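Local coordinates for protein STN1 (Saccharomyces cerevisiae, PDB 3KEY) that helps regulate telomere length and protect telomere ends, and inhibits telomerase loading through its interaction with CDC13, at residues 90-93 and 94-98; 6-9 and 10-13. All blocks are in the same frame, centred on the assembly; numbering follows the deposited sequence.

Interaction 1 (90-93 and 94-98); sequences LPLK and NLFEY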
ATOM      1  N   LEU A  90     -11.220  -0.141   5.278  1.00 40.70           N
ATOM      2  CA  LEU A  90     -11.297   1.278   5.632  1.00 43.08           C
ATOM      3  C   LEU A  90      -9.965   1.908   6.033  1.00 42.98           C
ATOM      4  O   LEU A  90      -9.712   3.074   5.733  1.00 44.06           O
ATOM      5  CB  LEU A  90     -12.322   1.495   6.744  1.00 45.27           C
ATOM      6  CG  LEU A  90     -13.780   1.279   6.337  1.00 48.25           C
ATOM      7  CD1 LEU A  90     -14.696   1.610   7.518  1.00 49.85           C
ATOM      8  CD2 LEU A  90     -14.112   2.160   5.143  1.00 49.61           C
ATOM      9  N   PRO A  91      -9.102   1.160   6.736  1.00 41.87           N
ATOM     10  CA  PRO A  91      -7.814   1.748   7.121  1.00 40.37           C
ATOM     11  C   PRO A  91      -7.040   2.198   5.875  1.00 40.87           C
ATOM     12  O   PRO A  91      -6.474   3.304   5.823  1.00 37.21           O
ATOM     13  CB  PRO A  91      -7.111   0.596   7.829  1.00 40.38           C
ATOM     14  CG  PRO A  91      -8.261  -0.136   8.485  1.00 41.38           C
ATOM     15  CD  PRO A  91      -9.308  -0.148   7.390  1.00 40.15           C
ATOM     16  N   LEU A  92      -7.029   1.317   4.876  1.00 39.43           N
ATOM     17  CA  LEU A  92      -6.330   1.555   3.620  1.00 37.62           C
ATOM     18  C   LEU A  92      -6.882   2.760   2.873  1.00 36.84           C
ATOM     19  O   LEU A  92      -6.132   3.643   2.431  1.00 34.43           O
ATOM     20  CB  LEU A  92      -6.429   0.313   2.726  1.00 36.33           C
ATOM     21  CG  LEU A  92      -5.744   0.400   1.359  1.00 36.79           C
ATOM     22  CD1 LEU A  92      -4.278   0.764   1.545  1.00 35.39           C
ATOM     23  CD2 LEU A  92      -5.882  -0.930   0.629  1.00 37.35           C
ATOM     24  N   LYS A  93      -8.199   2.791   2.722  1.00 36.00           N
ATOM     25  CA  LYS A  93      -8.841   3.886   2.023  1.00 38.20           C
ATOM     26  C   LYS A  93      -8.720   5.212   2.774  1.00 38.10           C
ATOM     27  O   LYS A  93      -8.598   6.267   2.147  1.00 39.40           O
ATOM     28  CB  LYS A  93     -10.298   3.528   1.752  1.00 41.70           C
ATOM     29  CG  LYS A  93     -10.402   2.284   0.901  1.00 47.31           C
ATOM     30  CD  LYS A  93     -11.824   1.913   0.559  1.00 53.44           C
ATOM     31  CE  LYS A  93     -11.811   0.755  -0.418  1.00 56.16           C
ATOM     32  NZ  LYS A  93     -13.156   0.503  -0.967  1.00 61.85           N
ATOM     33  N   ASN A  94      -8.751   5.166   4.107  1.00 36.21           N
ATOM     34  CA  ASN A  94      -8.597   6.387   4.888  1.00 35.45           C
ATOM     35  C   ASN A  94      -7.145   6.884   4.813  1.00 34.46           C
ATOM     36  O   ASN A  94      -6.895   8.089   4.844  1.00 32.50           O
ATOM     37  CB  ASN A  94      -8.978   6.166   6.355  1.00 36.50           C
ATOM     38  CG  ASN A  94     -10.467   5.955   6.545  1.00 38.72           C
ATOM     39  OD1 ASN A  94     -11.282   6.492   5.798  1.00 40.50           O
ATOM     40  ND2 ASN A  94     -10.830   5.182   7.560  1.00 40.63           N
ATOM     41  N   LEU A  95      -6.192   5.958   4.733  1.00 34.08           N
ATOM     42  CA  LEU A  95      -4.777   6.327   4.645  1.00 34.40           C
ATOM     43  C   LEU A  95      -4.517   7.024   3.315  1.00 32.92           C
ATOM     44  O   LEU A  95      -3.775   8.003   3.250  1.00 31.21           O
ATOM     45  CB  LEU A  95      -3.880   5.089   4.764  1.00 35.03           C
ATOM     46  CG  LEU A  95      -3.696   4.569   6.188  1.00 39.86           C
ATOM     47  CD1 LEU A  95      -3.060   3.178   6.193  1.00 43.50           C
ATOM     48  CD2 LEU A  95      -2.844   5.567   6.959  1.00 41.69           C
ATOM     49  N   PHE A  96      -5.143   6.519   2.256  1.00 33.25           N
ATOM     50  CA  PHE A  96      -4.986   7.113   0.940  1.00 36.03           C
ATOM     51  C   PHE A  96      -5.609   8.503   0.893  1.00 36.84           C
ATOM     52  O   PHE A  96      -5.043   9.413   0.292  1.00 35.88           O
ATOM     53  CB  PHE A  96      -5.605   6.213  -0.131  1.00 36.74           C
ATOM     54  CG  PHE A  96      -4.591   5.430  -0.904  1.00 39.87           C
ATOM     55  CD1 PHE A  96      -3.996   5.974  -2.037  1.00 41.05           C
ATOM     56  CD2 PHE A  96      -4.194   4.167  -0.472  1.00 40.55           C
ATOM     57  CE1 PHE A  96      -3.014   5.278  -2.737  1.00 42.93           C
ATOM     58  CE2 PHE A  96      -3.208   3.455  -1.160  1.00 43.92           C
ATOM     59  CZ  PHE A  96      -2.617   4.012  -2.297  1.00 45.37           C
ATOM     60  N   GLU A  97      -6.775   8.667   1.511  1.00 37.94           N
ATOM     61  CA  GLU A  97      -7.421   9.973   1.536  1.00 39.43           C
ATOM     62  C   GLU A  97      -6.495  10.942   2.260  1.00 37.39           C
ATOM     63  O   GLU A  97      -6.216  12.037   1.768  1.00 36.90           O
ATOM     64  CB  GLU A  97      -8.769   9.905   2.257  1.00 41.97           C
ATOM     65  CG  GLU A  97      -9.962   9.719   1.329  1.00 50.82           C
ATOM     66  CD  GLU A  97     -11.287   9.658   2.078  1.00 54.10           C
ATOM     67  OE1 GLU A  97     -11.513  10.505   2.976  1.00 55.68           O
ATOM     68  OE2 GLU A  97     -12.103   8.765   1.759  1.00 56.53           O
ATOM     69  N   TYR A  98      -6.010  10.521   3.430  1.00 35.80           N
ATOM     70  CA  TYR A  98      -5.098  11.340   4.221  1.00 34.32           C
ATOM     71  C   TYR A  98      -3.868  11.788   3.400  1.00 32.85           C
ATOM     72  O   TYR A  98      -3.517  12.972   3.387  1.00 30.44           O
ATOM     73  CB  TYR A  98      -4.662  10.548   5.453  1.00 35.30           C
ATOM     74  CG  TYR A  98      -3.693  11.263   6.370  1.00 37.87           C
ATOM     75  CD1 TYR A  98      -2.324  11.299   6.086  1.00 38.06           C
ATOM     76  CD2 TYR A  98      -4.143  11.878   7.541  1.00 38.07           C
ATOM     77  CE1 TYR A  98      -1.425  11.929   6.952  1.00 39.47           C
ATOM     78  CE2 TYR A  98      -3.257  12.509   8.414  1.00 39.37           C
ATOM     79  CZ  TYR A  98      -1.902  12.529   8.118  1.00 41.78           C
ATOM     80  OH  TYR A  98      -1.023  13.128   8.997  1.00 42.12           O
TER
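Asn94 folds its side chain back along the carbonyl of Leu90 in the first turns of helix 90-108, the opening helix of the second winged helix-turn-helix domain. With CG beside its own backbone N (chi1 -70°), the amide lies along that carbonyl, CG 3.1 Å and ND2 3.0 Å from Leu90 O, the latter at an angle too poor for a hydrogen bond. The bond to that oxygen comes instead from Asn94 N, at 2.8 Å. An alanine here would probably leave the side of the Leu90 carbonyl, and Leu90 CB, without the amide that now lies against them.

The Lys93 chain is extended beyond CG, and its NZ bonds the carbonyl oxygens of Leu17 and Met19 just past helix 6-16. Its contribution to the contact is close to the backbone: Lys93 O accepts a hydrogen bond from Glu97 N at 3.1 Å.

Leu92 and Phe96 lie side by side, one turn apart, Leu92 against helix 6-16 and Phe96 against helices 6-16 and 132-149. Leu92 CD1 is 4.0 Å from Phe96 CD2, and Leu92 O lies in the plane of the ring, at its edge, 3.5 Å from Phe96 CD2.

Interaction 2 (6-9 and 10-13); sequences AKSN and LMLI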
ATOM      1  N   ALA A   6       4.785  -6.889  -5.379  1.00 44.44           N
ATOM      2  CA  ALA A   6       3.574  -7.707  -5.408  1.00 44.01           C
ATOM      3  C   ALA A   6       2.606  -7.215  -4.329  1.00 42.97           C
ATOM      4  O   ALA A   6       1.398  -7.107  -4.555  1.00 40.08           O
ATOM      5  CB  ALA A   6       3.928  -9.175  -5.180  1.00 42.40           C
ATOM      6  N   LYS A   7       3.158  -6.916  -3.157  1.00 42.13           N
ATOM      7  CA  LYS A   7       2.376  -6.420  -2.034  1.00 42.93           C
ATOM      8  C   LYS A   7       1.606  -5.150  -2.417  1.00 42.17           C
ATOM      9  O   LYS A   7       0.412  -5.039  -2.141  1.00 40.81           O
ATOM     10  CB  LYS A   7       3.302  -6.130  -0.849  1.00 44.20           C
ATOM     11  CG  LYS A   7       2.603  -5.587   0.383  1.00 46.59           C
ATOM     12  CD  LYS A   7       3.612  -5.055   1.382  1.00 48.78           C
ATOM     13  CE  LYS A   7       4.282  -3.794   0.854  1.00 53.37           C
ATOM     14  NZ  LYS A   7       5.383  -3.321   1.736  1.00 54.75           N
ATOM     15  N   SER A   8       2.286  -4.191  -3.047  1.00 41.62           N
ATOM     16  CA  SER A   8       1.622  -2.952  -3.444  1.00 42.38           C
ATOM     17  C   SER A   8       0.622  -3.165  -4.587  1.00 41.69           C
ATOM     18  O   SER A   8      -0.325  -2.399  -4.728  1.00 42.70           O
ATOM     19  CB  SER A   8       2.654  -1.869  -3.798  1.00 43.66           C
ATOM     20  OG  SER A   8       3.193  -1.268  -2.617  1.00 42.42           O
ATOM     21  N   ASN A   9       0.821  -4.199  -5.400  1.00 42.15           N
ATOM     22  CA  ASN A   9      -0.141  -4.482  -6.468  1.00 41.62           C
ATOM     23  C   ASN A   9      -1.446  -4.968  -5.813  1.00 40.51           C
ATOM     24  O   ASN A   9      -2.544  -4.596  -6.237  1.00 39.93           O
ATOM     25  CB  ASN A   9       0.388  -5.555  -7.429  1.00 43.85           C
ATOM     26  CG  ASN A   9       1.335  -4.987  -8.480  1.00 48.44           C
ATOM     27  OD1 ASN A   9       1.109  -3.900  -9.019  1.00 50.93           O
ATOM     28  ND2 ASN A   9       2.391  -5.732  -8.790  1.00 48.30           N
ATOM     29  N   LEU A  10      -1.322  -5.800  -4.780  1.00 37.87           N
ATOM     30  CA  LEU A  10      -2.497  -6.284  -4.067  1.00 36.94           C
ATOM     31  C   LEU A  10      -3.110  -5.094  -3.339  1.00 35.73           C
ATOM     32  O   LEU A  10      -4.332  -4.949  -3.295  1.00 36.11           O
ATOM     33  CB  LEU A  10      -2.127  -7.378  -3.056  1.00 36.39           C
ATOM     34  CG  LEU A  10      -3.291  -7.833  -2.161  1.00 36.43           C
ATOM     35  CD1 LEU A  10      -4.449  -8.330  -3.025  1.00 40.32           C
ATOM     36  CD2 LEU A  10      -2.821  -8.917  -1.209  1.00 36.61           C
ATOM     37  N   MET A  11      -2.257  -4.240  -2.775  1.00 35.29           N
ATOM     38  CA  MET A  11      -2.739  -3.055  -2.074  1.00 36.34           C
ATOM     39  C   MET A  11      -3.616  -2.206  -3.007  1.00 36.59           C
ATOM     40  O   MET A  11      -4.703  -1.769  -2.621  1.00 35.41           O
ATOM     41  CB  MET A  11      -1.567  -2.210  -1.556  1.00 36.38           C
ATOM     42  CG  MET A  11      -2.014  -0.908  -0.880  1.00 35.96           C
ATOM     43  SD  MET A  11      -0.641   0.149  -0.346  1.00 38.75           S
ATOM     44  CE  MET A  11      -0.036   0.766  -1.951  1.00 35.44           C
ATOM     45  N   LEU A  12      -3.152  -1.990  -4.235  1.00 36.83           N
ATOM     46  CA  LEU A  12      -3.908  -1.191  -5.200  1.00 39.15           C
ATOM     47  C   LEU A  12      -5.232  -1.841  -5.591  1.00 38.28           C
ATOM     48  O   LEU A  12      -6.207  -1.149  -5.886  1.00 39.24           O
ATOM     49  CB  LEU A  12      -3.072  -0.933  -6.461  1.00 42.20           C
ATOM     50  CG  LEU A  12      -1.863  -0.007  -6.295  1.00 45.48           C
ATOM     51  CD1 LEU A  12      -1.154   0.135  -7.634  1.00 46.92           C
ATOM     52  CD2 LEU A  12      -2.312   1.357  -5.786  1.00 45.76           C
ATOM     53  N   ILE A  13      -5.269  -3.168  -5.605  1.00 38.16           N
ATOM     54  CA  ILE A  13      -6.497  -3.876  -5.946  1.00 37.24           C
ATOM     55  C   ILE A  13      -7.505  -3.635  -4.819  1.00 37.22           C
ATOM     56  O   ILE A  13      -8.663  -3.278  -5.062  1.00 35.87           O
ATOM     57  CB  ILE A  13      -6.231  -5.389  -6.104  1.00 38.78           C
ATOM     58  CG1 ILE A  13      -5.328  -5.624  -7.324  1.00 39.31           C
ATOM     59  CG2 ILE A  13      -7.548  -6.146  -6.218  1.00 40.08           C
ATOM     60  CD1 ILE A  13      -4.938  -7.074  -7.554  1.00 36.15           C
TER
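Ser8 and Met11 meet on one side of helix 6-16, which opens the first of the two winged helix-turn-helix domains in the C-terminal part of STN1. The methionine leaves the backbone extended and turns only at its last torsion (chi3 72°), which swings the methyl CE back toward the serine. CE ends 3.9 Å from Ser8 OG and 4.2 Å from Ser8 CB, a van der Waals contact between a methyl and the hydroxymethyl group. The same side faces helix 132-149 of the second domain, where Asp137 lies against Ser8 and Glu141 against Met11.

Leu12 and Ile13 instead each lie along a carbonyl oxygen of the turn before them. Leu12 has CG beside its own N (chi1 -69°), which brings CG to 3.2 Å from Ser8 O, the oxygen that also takes the hydrogen bond from Leu12 N at 2.9 Å. Ile13 repeats the pattern one residue on: its CG1 branch comes to 3.2 Å from Asn9 O, while Ile13 N bonds that oxygen at 3.1 Å. Leu10 takes another course. The end of its side chain leads away from residues 6-9 and packs on Leu67 and Leu71 of helix 56-73, while Leu10 N bonds Ala6 O at 3.0 Å.

Lys7 points away from residues 10-13, and its NZ forms a salt bridge with Asp137 OD2. Across the contact, then, the polar bonding is all main chain, whereas the side chains add only van der Waals contacts, several of them carbon against oxygen. The helix turn is therefore held by its main-chain hydrogen bonds, and its side chains are left to pack against helices 56-73, 132-149 and 31-47, the last touched by Asn9 and Ile13, with the lysine charge answered across the domain boundary.

In the fold
Interactions 1 and 2 sit on the first helices of the two winged helix-turn-helix domains, with centres about 14 Å apart, and they meet directly where the domains join. Leu92 CD2 of interaction 1 packs 3.6 Å from Met11 O of interaction 2, and Phe96 CZ lies 4.2 Å from Met11 CE, so the methyl that turns back to Ser8 also borders the phenylalanine ring. Both contacts share further neighbours: Phe96 and Met11 each touch Glu141 on helix 132-149, while Leu95 and Met11 each touch Leu76. Residues 6-13 thus lie between helix 56-73 of their own domain and the packed helices of the second.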